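PDB 6WPN: substrate-binding protein from Synechococcus sp., which probably binds a sugar or oligosaccharide in the periplasm for uptake, as a member of the bacterial extracellular solute-binding protein family. Local coordinates for residues A[186-191]-A[397-402]; A[192-197]-A[390-395]; A[201-206]-A[222-227]; A[230-235]-A[401-406]. All blocks are in the same frame, centred on the assembly; numbering follows the deposited sequence.

Interaction 1: A[186-191]-A[397-402]; sequences VTVVPD and TQLQRA
The hydroxyl of Thr397, hydrogen-bonded to the Ser393 carbonyl one turn back in helix 388-403, also meets the loop: its OG1 lies 3.7 Å from Pro190 CG. A chi1 of -64° sets OG1 beside the backbone N, from where it reaches that carbonyl, and it meets the proline ring while bonded to its own helix. Nearer Leu399 and Gln400, Val188 faces the helix with both branches. Its CG2 packs on Leu399 CD2 at 4.0 Å, the two side chains crossing obliquely, and Leu196 of helix 195-202 touches both. CG1 is turned toward Gln400, whose extended chain carries its amide end to the neighbourhood of Val188 O; the orientation of that amide is uncertain. Within the loop, an ST turn has Val189 N giving a straight hydrogen bond to Thr187 OG1 (3.2 Å, 168°), while Thr187 also bonds to Gln244 O and Val188 pairs through its backbone with Val241. The settled contacts between 186-191 and 397-402, valine on leucine and proline on the threonine hydroxyl, are thus of packing kind, while the polar atoms Thr187 OG1 and Thr397 OG1 have their bonds elsewhere.

Interaction 2: A[192-197]-A[390-395]; sequences DSAELL and RLQSII
Gln392 stretches straight out of helix 388-403 toward the start of helix 195-202, with CG anti to its backbone N (chi1 171°) and CD continuing the line (chi2 -178°), while Leu197 swings its own CG anti to N (chi1 -167°) and comes to lie across the base of that chain. Leu197 CD2 rests on Gln392 CB at 4.0 Å; its other methyl, CD1, touches Ile395 CD1 at 3.9 Å, where the two side chains cross at about a right angle. At the far end of the glutamine, OE1 lies 3.5 Å from Ala194 CB, a packing contact at the N-cap position. NE2 is 3.6 Å from Asp192 O, but its probable hydrogen-bond partner is Pro190 O, just before segment 192-197, though that separation is modelled too short to be relied on. A leucine in place of Gln392 would probably leave the Pro190 carbonyl without this donor and put a branched apolar end against the polar turn. The turn is an ST turn, Glu195 N bonding to Ser193 OG at 3.0 Å as the helix begins. Tyr396 OH, from the facing helix, is hydrogen-bonded to both Ser193 O and Leu197 N. The chemistry is thus split along the interface: leucine and isoleucine pack along its helical part, while the tyrosine hydroxyl, and probably the glutamine amide, serve backbone groups around the helix start.

Interaction 3: A[201-206]-A[222-227]; sequences VQMGVS and RKAFAF
Met203, modelled as selenomethionine, sends its side chain from the end of helix 195-202 to the flank of helix 219-233. CB points toward that helix, and CG follows anti to the carbonyl carbon (chi1 -68°), extending the chain into the interface. SE comes next, 4.0 Å from Ala224 CB and 4.7 Å from the centroid of the Phe227 ring; the line to the ring lies 26° off its normal, an oblique Met-aromatic contact. The chain then bends at chi3 (72°), which folds the terminal methyl against the helix backbone: CE is 3.5 Å from Ala224 CA and 3.7 Å from Phe227 CB, and it approaches the root of the phenylalanine ring obliquely. The small alanine side chain probably allows the methyl this close to the main chain. Immediately after Met203 the helix is closed by a Schellman motif, with Gly204 as the C-prime residue at positive phi, Gly204 N bonded to Val201 O at 3.1 Å and Val205 N paired with Phe200 O. Just past the glycine, Val205 also points toward the second helix, where its CG2 meets Ala224 CB at 3.7 Å. Ala224 is therefore touched by Met203 and Val205 at once, and Phe200 packs on both Val205 and Ala224; the ring of Phe200 also meets that of Phe225. Beyond the methionine, Phe227 lies against Val168 and Pro169 at the start of helix 168-179.

Interaction 4: A[230-235]-A[401-406]; sequences DLYREG and RAMLGQ
The last turns of helices 219-233 and 388-403 come together here, with the CA atoms of Tyr232 and Met403 5.8 Å apart. Arg233, extended from CG to NE, reaches across the end of the second helix and grips a single atom side-on: NE and NH2 bond to Ala402 O at 2.9 and 2.8 Å. Both bonds lie in the guanidinium plane, NE nearly along the C=O axis (163°) and NH2 on a lone pair at 141°. Ala402 O also accepts from Gly405 N within its own turn, so three N-H groups converge on it, and the arginine charge probably offsets the negative end of the helix dipole. Gly405 CA lies over one face of the guanidinium, 3.7 Å from NH2. Beside this polar grip, the Tyr232 ring is set against Met403, a selenomethionine, the two side chains crossing at about a right angle. Tyr232 CD2 touches Met403 CB at 3.7 Å, and SE stands 5.0 Å from the ring centroid in an oblique Met-aromatic contact. The phenol OH is hydrogen-bonded to Arg239 O, in the loop that follows. An alanine in place of Tyr232 would probably open a gap beside Met403 and leave the Arg239 carbonyl without its hydroxyl partner. Each helix here ends in a Schellman motif, with Gly235 and Gly405 at positive phi, and the contact joins two such C-terminal ends through an arginine bound to a carbonyl of the last turn.

How the interactions relate
Helix 388-403 takes part in interactions 1, 2 and 4, which are spread along it; interaction 3 instead joins helices 195-202 and 219-233 to each other. All four gather in one half of the protein, interactions 2 and 4 being nearest to and farthest from the chain's centre, about 12 and 26 Å between centres. Leu196 of interaction 2 packs on Val188 and Leu399 of interaction 1, and Phe225 of interaction 3 packs on Leu399 and on Ile395 of interaction 2. Interaction 3 is apolar and Met-aromatic; interactions 1 and 2 mix apolar packing with polar groups, some bonded beyond the paired segments. Interaction 4, with the most exposed touching residues, alone has clear hydrogen bonds between its two segments.

Interaction 1: A[186-191]-A[397-402]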
loop_
_atom_site.group_PDB
_atom_site.type_symbol
_atom_site.label_atom_id
_atom_site.label_comp_id
_atom_site.label_asym_id
_atom_site.label_seq_id
_atom_site.Cartn_x
_atom_site.Cartn_y
_atom_site.Cartn_z
ATOM N N VAL A 186 -9.479 6.040 9.218
ATOM C CA VAL A 186 -9.347 4.843 8.397
ATOM C C VAL A 186 -10.621 4.704 7.575
ATOM O O VAL A 186 -11.717 4.582 8.134
ATOM C CB VAL A 186 -9.083 3.589 9.243
ATOM C CG1 VAL A 186 -8.979 2.365 8.352
ATOM C CG2 VAL A 186 -7.814 3.767 10.065
ATOM N N THR A 187 -10.478 4.736 6.254
ATOM C CA THR A 187 -11.633 4.736 5.376
ATOM C C THR A 187 -12.264 3.349 5.301
ATOM O O THR A 187 -11.585 2.322 5.400
ATOM C CB THR A 187 -11.251 5.211 3.972
ATOM O OG1 THR A 187 -12.434 5.332 3.173
ATOM C CG2 THR A 187 -10.291 4.226 3.302
ATOM N N VAL A 188 -13.583 3.332 5.139
ATOM C CA VAL A 188 -14.340 2.107 4.930
ATOM C C VAL A 188 -15.089 2.159 3.594
ATOM O O VAL A 188 -16.060 1.438 3.379
ATOM C CB VAL A 188 -15.265 1.828 6.137
ATOM C CG1 VAL A 188 -16.374 2.847 6.232
ATOM C CG2 VAL A 188 -15.816 0.405 6.132
ATOM N N VAL A 189 -14.628 3.017 2.685
ATOM C CA VAL A 189 -15.129 3.072 1.314
ATOM C C VAL A 189 -14.634 1.804 0.629
ATOM O O VAL A 189 -13.415 1.585 0.553
ATOM C CB VAL A 189 -14.670 4.349 0.594
ATOM C CG1 VAL A 189 -14.979 4.270 -0.895
ATOM C CG2 VAL A 189 -15.345 5.563 1.212
ATOM N N PRO A 190 -15.536 0.955 0.118
ATOM C CA PRO A 190 -15.148 -0.423 -0.253
ATOM C C PRO A 190 -13.865 -0.580 -1.055
ATOM O O PRO A 190 -12.983 -1.344 -0.646
ATOM C CB PRO A 190 -16.366 -0.904 -1.049
ATOM C CG PRO A 190 -17.510 -0.178 -0.434
ATOM C CD PRO A 190 -16.982 1.185 -0.047
ATOM N N ASP A 191 -13.724 0.117 -2.178
ATOM C CA ASP A 191 -12.536 -0.082 -2.999
ATOM C C ASP A 191 -11.595 1.112 -2.949
ATOM O O ASP A 191 -11.131 1.596 -3.987
ATOM C CB ASP A 191 -12.915 -0.443 -4.433
ATOM C CG ASP A 191 -13.195 -1.933 -4.591
ATOM O OD1 ASP A 191 -12.749 -2.711 -3.715
ATOM O OD2 ASP A 191 -13.841 -2.330 -5.584
ATOM N N THR A 397 -18.644 -2.915 3.126
ATOM C CA THR A 397 -20.063 -2.583 3.006
ATOM C C THR A 397 -20.836 -2.991 4.252
ATOM O O THR A 397 -21.653 -2.217 4.765
ATOM C CB THR A 397 -20.666 -3.247 1.769
ATOM O OG1 THR A 397 -20.053 -2.713 0.589
ATOM C CG2 THR A 397 -22.171 -3.013 1.718
ATOM N N GLN A 398 -20.620 -4.217 4.733
ATOM C CA GLN A 398 -21.335 -4.675 5.922
ATOM C C GLN A 398 -20.887 -3.911 7.163
ATOM O O GLN A 398 -21.714 -3.540 8.004
ATOM C CB GLN A 398 -21.139 -6.181 6.114
ATOM C CG GLN A 398 -21.771 -7.036 5.023
ATOM C CD GLN A 398 -23.215 -6.655 4.736
ATOM O OE1 GLN A 398 -24.010 -6.430 5.652
ATOM N NE2 GLN A 398 -23.564 -6.591 3.456
ATOM N N LEU A 399 -19.584 -3.661 7.294
ATOM C CA LEU A 399 -19.107 -2.876 8.426
ATOM C C LEU A 399 -19.721 -1.484 8.401
ATOM O O LEU A 399 -20.085 -0.935 9.448
ATOM C CB LEU A 399 -17.581 -2.791 8.403
ATOM C CG LEU A 399 -16.924 -1.963 9.511
ATOM C CD1 LEU A 399 -17.299 -2.503 10.878
ATOM C CD2 LEU A 399 -15.419 -1.949 9.349
ATOM N N GLN A 400 -19.903 -0.933 7.203
ATOM C CA GLN A 400 -20.504 0.385 7.062
ATOM C C GLN A 400 -21.938 0.401 7.573
ATOM O O GLN A 400 -22.359 1.360 8.231
ATOM C CB GLN A 400 -20.439 0.800 5.596
ATOM C CG GLN A 400 -20.713 2.247 5.323
ATOM C CD GLN A 400 -20.344 2.615 3.900
ATOM O OE1 GLN A 400 -19.332 2.146 3.371
ATOM N NE2 GLN A 400 -21.164 3.454 3.269
ATOM N N ARG A 401 -22.701 -0.658 7.295
ATOM C CA ARG A 401 -24.061 -0.748 7.816
ATOM C C ARG A 401 -24.077 -0.804 9.337
ATOM O O ARG A 401 -25.006 -0.290 9.968
ATOM C CB ARG A 401 -24.767 -1.978 7.247
ATOM C CG ARG A 401 -24.922 -1.980 5.740
ATOM C CD ARG A 401 -25.521 -3.291 5.291
ATOM N NE ARG A 401 -26.913 -3.405 5.701
ATOM C CZ ARG A 401 -27.594 -4.546 5.712
ATOM N NH1 ARG A 401 -26.998 -5.673 5.354
ATOM N NH2 ARG A 401 -28.869 -4.559 6.082
ATOM N N ALA A 402 -23.072 -1.437 9.942
ATOM C CA ALA A 402 -23.035 -1.533 11.394
ATOM C C ALA A 402 -22.590 -0.228 12.037
ATOM O O ALA A 402 -23.073 0.119 13.121
ATOM C CB ALA A 402 -22.112 -2.672 11.825
#

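Interaction 2: A[192-197]-A[390-395]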
loop_
_atom_site.group_PDB
_atom_site.type_symbol
_atom_site.label_atom_id
_atom_site.label_comp_id
_atom_site.label_asym_id
_atom_site.label_seq_id
_atom_site.Cartn_x
_atom_site.Cartn_y
_atom_site.Cartn_z
ATOM N N ASP A 192 -11.313 1.589 -1.741
ATOM C CA ASP A 192 -10.321 2.632 -1.536
ATOM C C ASP A 192 -9.144 1.986 -0.817
ATOM O O ASP A 192 -8.746 0.872 -1.172
ATOM C CB ASP A 192 -10.904 3.803 -0.737
ATOM C CG ASP A 192 -10.187 5.120 -1.009
ATOM O OD1 ASP A 192 -9.058 5.315 -0.500
ATOM O OD2 ASP A 192 -10.755 5.959 -1.744
ATOM N N SER A 193 -8.581 2.658 0.178
ATOM C CA SER A 193 -7.430 2.103 0.876
ATOM C C SER A 193 -7.779 0.769 1.523
ATOM O O SER A 193 -8.919 0.522 1.925
ATOM C CB SER A 193 -6.937 3.075 1.945
ATOM O OG SER A 193 -5.988 2.453 2.794
ATOM N N ALA A 194 -6.781 -0.106 1.607
ATOM C CA ALA A 194 -6.933 -1.405 2.244
ATOM C C ALA A 194 -6.472 -1.387 3.694
ATOM O O ALA A 194 -6.343 -2.452 4.307
ATOM C CB ALA A 194 -6.166 -2.474 1.461
ATOM N N GLU A 195 -6.215 -0.200 4.252
ATOM C CA GLU A 195 -5.690 -0.116 5.610
ATOM C C GLU A 195 -6.636 -0.769 6.603
ATOM O O GLU A 195 -6.197 -1.405 7.566
ATOM C CB GLU A 195 -5.434 1.342 5.996
ATOM C CG GLU A 195 -4.712 1.490 7.332
ATOM C CD GLU A 195 -4.623 2.929 7.803
ATOM O OE1 GLU A 195 -4.960 3.842 7.011
ATOM O OE2 GLU A 195 -4.231 3.142 8.975
ATOM N N LEU A 196 -7.942 -0.629 6.383
ATOM C CA LEU A 196 -8.904 -1.251 7.283
ATOM C C LEU A 196 -8.795 -2.768 7.228
ATOM O O LEU A 196 -8.684 -3.432 8.262
ATOM C CB LEU A 196 -10.316 -0.803 6.915
ATOM C CG LEU A 196 -11.442 -1.196 7.863
ATOM C CD1 LEU A 196 -11.283 -0.547 9.208
ATOM C CD2 LEU A 196 -12.748 -0.802 7.232
ATOM N N LEU A 197 -8.781 -3.330 6.019
ATOM C CA LEU A 197 -8.594 -4.769 5.876
ATOM C C LEU A 197 -7.255 -5.204 6.452
ATOM O O LEU A 197 -7.143 -6.291 7.027
ATOM C CB LEU A 197 -8.697 -5.169 4.406
ATOM C CG LEU A 197 -8.838 -6.668 4.149
ATOM C CD1 LEU A 197 -10.150 -7.174 4.734
ATOM C CD2 LEU A 197 -8.760 -6.965 2.667
ATOM N N ARG A 390 -12.971 -8.198 -4.007
ATOM C CA ARG A 390 -14.367 -8.558 -3.788
ATOM C C ARG A 390 -14.633 -8.757 -2.301
ATOM O O ARG A 390 -15.648 -8.293 -1.768
ATOM C CB ARG A 390 -14.693 -9.847 -4.544
ATOM C CG ARG A 390 -16.123 -10.344 -4.386
ATOM C CD ARG A 390 -17.107 -9.488 -5.159
ATOM N NE ARG A 390 -16.808 -9.566 -6.589
ATOM C CZ ARG A 390 -17.485 -8.936 -7.542
ATOM N NH1 ARG A 390 -18.522 -8.170 -7.228
ATOM N NH2 ARG A 390 -17.129 -9.082 -8.813
ATOM N N LEU A 391 -13.714 -9.444 -1.616
ATOM C CA LEU A 391 -13.832 -9.657 -0.179
ATOM C C LEU A 391 -13.767 -8.341 0.585
ATOM O O LEU A 391 -14.561 -8.109 1.504
ATOM C CB LEU A 391 -12.727 -10.604 0.287
ATOM C CG LEU A 391 -12.622 -10.880 1.784
ATOM C CD1 LEU A 391 -13.816 -11.699 2.243
ATOM C CD2 LEU A 391 -11.312 -11.584 2.117
ATOM N N GLN A 392 -12.828 -7.466 0.220
ATOM C CA GLN A 392 -12.738 -6.164 0.872
ATOM C C GLN A 392 -14.037 -5.384 0.730
ATOM O O GLN A 392 -14.514 -4.774 1.695
ATOM C CB GLN A 392 -11.581 -5.360 0.286
ATOM C CG GLN A 392 -11.553 -3.916 0.757
ATOM C CD GLN A 392 -10.429 -3.120 0.125
ATOM O OE1 GLN A 392 -9.268 -3.520 0.173
ATOM N NE2 GLN A 392 -10.772 -1.989 -0.474
ATOM N N SER A 393 -14.618 -5.387 -0.470
ATOM C CA SER A 393 -15.844 -4.631 -0.699
ATOM C C SER A 393 -16.988 -5.159 0.158
ATOM O O SER A 393 -17.757 -4.377 0.726
ATOM C CB SER A 393 -16.209 -4.670 -2.181
ATOM O OG SER A 393 -17.377 -3.909 -2.424
ATOM N N ILE A 394 -17.124 -6.484 0.250
ATOM C CA ILE A 394 -18.196 -7.068 1.052
ATOM C C ILE A 394 -18.019 -6.708 2.522
ATOM O O ILE A 394 -18.982 -6.354 3.213
ATOM C CB ILE A 394 -18.259 -8.593 0.837
ATOM C CG1 ILE A 394 -18.706 -8.913 -0.595
ATOM C CG2 ILE A 394 -19.188 -9.246 1.845
ATOM C CD1 ILE A 394 -18.841 -10.379 -0.867
ATOM N N ILE A 395 -16.791 -6.803 3.026
ATOM C CA ILE A 395 -16.550 -6.509 4.434
ATOM C C ILE A 395 -16.781 -5.028 4.717
ATOM O O ILE A 395 -17.483 -4.666 5.668
ATOM C CB ILE A 395 -15.133 -6.952 4.839
ATOM C CG1 ILE A 395 -15.011 -8.476 4.746
ATOM C CG2 ILE A 395 -14.801 -6.458 6.242
ATOM C CD1 ILE A 395 -13.628 -8.998 5.069
#

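Interaction 3: A[201-206]-A[222-227]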
loop_
_atom_site.group_PDB
_atom_site.type_symbol
_atom_site.label_atom_id
_atom_site.label_comp_id
_atom_site.label_asym_id
_atom_site.label_seq_id
_atom_site.Cartn_x
_atom_site.Cartn_y
_atom_site.Cartn_z
ATOM N N VAL A 201 -6.095 -7.972 9.636
ATOM C CA VAL A 201 -5.006 -8.941 9.683
ATOM C C VAL A 201 -4.095 -8.664 10.876
ATOM O O VAL A 201 -3.627 -9.594 11.541
ATOM C CB VAL A 201 -4.225 -8.936 8.357
ATOM C CG1 VAL A 201 -3.110 -9.970 8.394
ATOM C CG2 VAL A 201 -5.164 -9.188 7.189
ATOM N N GLN A 202 -3.835 -7.383 11.171
ATOM C CA GLN A 202 -2.993 -7.049 12.320
ATOM C C GLN A 202 -3.677 -7.385 13.636
ATOM O O GLN A 202 -2.998 -7.646 14.637
ATOM C CB GLN A 202 -2.603 -5.572 12.301
ATOM C CG GLN A 202 -1.557 -5.215 11.266
ATOM C CD GLN A 202 -1.295 -3.722 11.190
ATOM O OE1 GLN A 202 -2.216 -2.914 11.292
ATOM N NE2 GLN A 202 -0.031 -3.351 11.029
HETATM N N MSE A 203 -4.997 -7.457 13.588
HETATM C CA MSE A 203 -5.794 -7.768 14.791
HETATM C C MSE A 203 -5.953 -9.279 14.959
HETATM O O MSE A 203 -6.751 -9.685 15.784
HETATM C CB MSE A 203 -7.120 -7.031 14.732
HETATM C CG MSE A 203 -6.943 -5.572 14.862
HETATM SE SE MSE A 203 -8.631 -4.720 14.687
HETATM C CE MSE A 203 -9.458 -5.197 16.338
ATOM N N GLY A 204 -5.193 -10.066 14.211
ATOM C CA GLY A 204 -5.257 -11.511 14.312
ATOM C C GLY A 204 -6.384 -12.173 13.551
ATOM O O GLY A 204 -6.617 -13.373 13.741
ATOM N N VAL A 205 -7.090 -11.438 12.699
ATOM C CA VAL A 205 -8.215 -11.999 11.955
ATOM C C VAL A 205 -7.697 -12.806 10.772
ATOM O O VAL A 205 -6.809 -12.359 10.037
ATOM C CB VAL A 205 -9.165 -10.887 11.487
ATOM C CG1 VAL A 205 -10.307 -11.468 10.655
ATOM C CG2 VAL A 205 -9.697 -10.105 12.679
ATOM N N SER A 206 -8.257 -13.997 10.584
ATOM C CA SER A 206 -7.998 -14.818 9.410
ATOM C C SER A 206 -9.115 -14.577 8.404
ATOM O O SER A 206 -10.292 -14.771 8.724
ATOM C CB SER A 206 -7.914 -16.296 9.788
ATOM O OG SER A 206 -7.735 -17.105 8.639
ATOM N N ARG A 222 -15.077 -11.062 14.885
ATOM C CA ARG A 222 -16.145 -10.363 15.591
ATOM C C ARG A 222 -15.581 -9.251 16.464
ATOM O O ARG A 222 -16.162 -8.164 16.558
ATOM C CB ARG A 222 -16.948 -11.353 16.434
ATOM C CG ARG A 222 -17.656 -12.422 15.621
ATOM C CD ARG A 222 -18.591 -13.250 16.483
ATOM N NE ARG A 222 -17.876 -14.184 17.348
ATOM C CZ ARG A 222 -17.490 -15.404 16.981
ATOM N NH1 ARG A 222 -17.742 -15.845 15.756
ATOM N NH2 ARG A 222 -16.848 -16.184 17.841
ATOM N N LYS A 223 -14.434 -9.501 17.096
ATOM C CA LYS A 223 -13.783 -8.469 17.891
ATOM C C LYS A 223 -13.346 -7.305 17.010
ATOM O O LYS A 223 -13.480 -6.137 17.397
ATOM C CB LYS A 223 -12.606 -9.081 18.651
ATOM C CG LYS A 223 -11.827 -8.139 19.545
ATOM C CD LYS A 223 -10.734 -8.913 20.276
ATOM C CE LYS A 223 -9.712 -8.000 20.927
ATOM N NZ LYS A 223 -8.639 -8.788 21.609
ATOM N N ALA A 224 -12.841 -7.605 15.811
ATOM C CA ALA A 224 -12.403 -6.555 14.898
ATOM C C ALA A 224 -13.582 -5.744 14.372
ATOM O O ALA A 224 -13.485 -4.518 14.242
ATOM C CB ALA A 224 -11.612 -7.163 13.741
ATOM N N PHE A 225 -14.685 -6.413 14.022
ATOM C CA PHE A 225 -15.884 -5.696 13.593
ATOM C C PHE A 225 -16.408 -4.785 14.696
ATOM O O PHE A 225 -16.757 -3.625 14.449
ATOM C CB PHE A 225 -16.977 -6.681 13.166
ATOM C CG PHE A 225 -17.010 -6.957 11.687
ATOM C CD1 PHE A 225 -16.106 -7.829 11.104
ATOM C CD2 PHE A 225 -17.950 -6.338 10.879
ATOM C CE1 PHE A 225 -16.143 -8.081 9.739
ATOM C CE2 PHE A 225 -17.987 -6.581 9.518
ATOM C CZ PHE A 225 -17.083 -7.454 8.949
ATOM N N ALA A 226 -16.482 -5.302 15.922
ATOM C CA ALA A 226 -16.950 -4.495 17.045
ATOM C C ALA A 226 -16.007 -3.331 17.319
ATOM O O ALA A 226 -16.448 -2.243 17.706
ATOM C CB ALA A 226 -17.103 -5.367 18.289
ATOM N N PHE A 227 -14.704 -3.550 17.136
ATOM C CA PHE A 227 -13.725 -2.490 17.344
ATOM C C PHE A 227 -14.064 -1.263 16.509
ATOM O O PHE A 227 -14.202 -0.152 17.036
ATOM C CB PHE A 227 -12.326 -3.013 17.002
ATOM C CG PHE A 227 -11.224 -1.992 17.145
ATOM C CD1 PHE A 227 -10.827 -1.224 16.059
ATOM C CD2 PHE A 227 -10.567 -1.821 18.356
ATOM C CE1 PHE A 227 -9.809 -0.293 16.179
ATOM C CE2 PHE A 227 -9.542 -0.895 18.485
ATOM C CZ PHE A 227 -9.162 -0.127 17.394
#

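Interaction 4: A[230-235]-A[401-406]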
loop_
_atom_site.group_PDB
_atom_site.type_symbol
_atom_site.label_atom_id
_atom_site.label_comp_id
_atom_site.label_asym_id
_atom_site.label_seq_id
_atom_site.Cartn_x
_atom_site.Cartn_y
_atom_site.Cartn_z
ATOM N N ASP A 230 -17.755 0.253 17.210
ATOM C CA ASP A 230 -17.847 1.025 18.446
ATOM C C ASP A 230 -17.100 2.352 18.337
ATOM O O ASP A 230 -17.556 3.370 18.867
ATOM C CB ASP A 230 -17.304 0.201 19.615
ATOM C CG ASP A 230 -18.151 -1.026 19.910
ATOM O OD1 ASP A 230 -19.355 -1.027 19.569
ATOM O OD2 ASP A 230 -17.612 -1.994 20.493
ATOM N N LEU A 231 -15.954 2.366 17.658
ATOM C CA LEU A 231 -15.236 3.622 17.470
ATOM C C LEU A 231 -16.103 4.636 16.731
ATOM O O LEU A 231 -16.206 5.799 17.138
ATOM C CB LEU A 231 -13.929 3.380 16.713
ATOM C CG LEU A 231 -12.735 2.826 17.492
ATOM C CD1 LEU A 231 -11.515 2.759 16.595
ATOM C CD2 LEU A 231 -12.441 3.662 18.714
ATOM N N TYR A 232 -16.764 4.200 15.658
ATOM C CA TYR A 232 -17.579 5.126 14.880
ATOM C C TYR A 232 -18.799 5.582 15.669
ATOM O O TYR A 232 -19.130 6.774 15.681
ATOM C CB TYR A 232 -18.015 4.476 13.568
ATOM C CG TYR A 232 -18.631 5.467 12.613
ATOM C CD1 TYR A 232 -17.832 6.242 11.780
ATOM C CD2 TYR A 232 -20.002 5.663 12.573
ATOM C CE1 TYR A 232 -18.384 7.159 10.912
ATOM C CE2 TYR A 232 -20.564 6.584 11.707
ATOM C CZ TYR A 232 -19.749 7.328 10.882
ATOM O OH TYR A 232 -20.299 8.240 10.019
ATOM N N ARG A 233 -19.477 4.648 16.336
ATOM C CA ARG A 233 -20.717 4.987 17.018
ATOM C C ARG A 233 -20.485 5.940 18.182
ATOM O O ARG A 233 -21.375 6.726 18.517
ATOM C CB ARG A 233 -21.401 3.716 17.518
ATOM C CG ARG A 233 -21.849 2.767 16.424
ATOM C CD ARG A 233 -22.901 1.815 16.962
ATOM N NE ARG A 233 -23.379 0.883 15.948
ATOM C CZ ARG A 233 -24.289 -0.059 16.175
ATOM N NH1 ARG A 233 -24.814 -0.189 17.384
ATOM N NH2 ARG A 233 -24.672 -0.866 15.195
ATOM N N GLU A 234 -19.305 5.897 18.796
ATOM C CA GLU A 234 -18.986 6.749 19.931
ATOM C C GLU A 234 -18.480 8.127 19.526
ATOM O O GLU A 234 -17.999 8.867 20.387
ATOM C CB GLU A 234 -17.948 6.064 20.822
ATOM C CG GLU A 234 -18.452 4.806 21.495
ATOM C CD GLU A 234 -17.413 4.171 22.403
ATOM O OE1 GLU A 234 -16.329 4.772 22.592
ATOM O OE2 GLU A 234 -17.687 3.071 22.933
ATOM N N GLY A 235 -18.579 8.492 18.251
ATOM C CA GLY A 235 -18.139 9.803 17.814
ATOM C C GLY A 235 -16.641 9.986 17.778
ATOM O O GLY A 235 -16.165 11.123 17.700
ATOM N N ARG A 401 -22.701 -0.658 7.295
ATOM C CA ARG A 401 -24.061 -0.748 7.816
ATOM C C ARG A 401 -24.077 -0.804 9.337
ATOM O O ARG A 401 -25.006 -0.290 9.968
ATOM C CB ARG A 401 -24.767 -1.978 7.247
ATOM C CG ARG A 401 -24.922 -1.980 5.740
ATOM C CD ARG A 401 -25.521 -3.291 5.291
ATOM N NE ARG A 401 -26.913 -3.405 5.701
ATOM C CZ ARG A 401 -27.594 -4.546 5.712
ATOM N NH1 ARG A 401 -26.998 -5.673 5.354
ATOM N NH2 ARG A 401 -28.869 -4.559 6.082
ATOM N N ALA A 402 -23.072 -1.437 9.942
ATOM C CA ALA A 402 -23.035 -1.533 11.394
ATOM C C ALA A 402 -22.590 -0.228 12.037
ATOM O O ALA A 402 -23.073 0.119 13.121
ATOM C CB ALA A 402 -22.112 -2.672 11.825
HETATM N N MSE A 403 -21.689 0.504 11.392
HETATM C CA MSE A 403 -21.217 1.777 11.922
HETATM C C MSE A 403 -22.329 2.811 11.923
HETATM O O MSE A 403 -22.448 3.602 12.858
HETATM C CB MSE A 403 -20.029 2.290 11.112
HETATM C CG MSE A 403 -18.736 1.541 11.365
HETATM SE SE MSE A 403 -17.393 2.020 10.045
HETATM C CE MSE A 403 -15.846 2.246 11.219
ATOM N N LEU A 404 -23.145 2.804 10.872
ATOM C CA LEU A 404 -24.275 3.719 10.780
ATOM C C LEU A 404 -25.445 3.305 11.662
ATOM O O LEU A 404 -26.471 3.997 11.669
ATOM C CB LEU A 404 -24.740 3.835 9.327
ATOM C CG LEU A 404 -23.782 4.539 8.366
ATOM C CD1 LEU A 404 -24.264 4.418 6.928
ATOM C CD2 LEU A 404 -23.636 6.000 8.756
ATOM N N GLY A 405 -25.316 2.210 12.408
ATOM C CA GLY A 405 -26.382 1.766 13.280
ATOM C C GLY A 405 -27.548 1.096 12.592
ATOM O O GLY A 405 -28.621 0.989 13.190
ATOM N N GLN A 406 -27.380 0.640 11.349
ATOM C CA GLN A 406 -28.481 -0.034 10.668
ATOM C C GLN A 406 -28.584 -1.498 11.077
ATOM O O GLN A 406 -29.680 -2.064 11.059
ATOM C CB GLN A 406 -28.320 0.087 9.151
ATOM C CG GLN A 406 -28.375 1.520 8.646
ATOM C CD GLN A 406 -27.782 1.681 7.258
ATOM O OE1 GLN A 406 -27.467 0.697 6.586
ATOM N NE2 GLN A 406 -27.600 2.926 6.833
#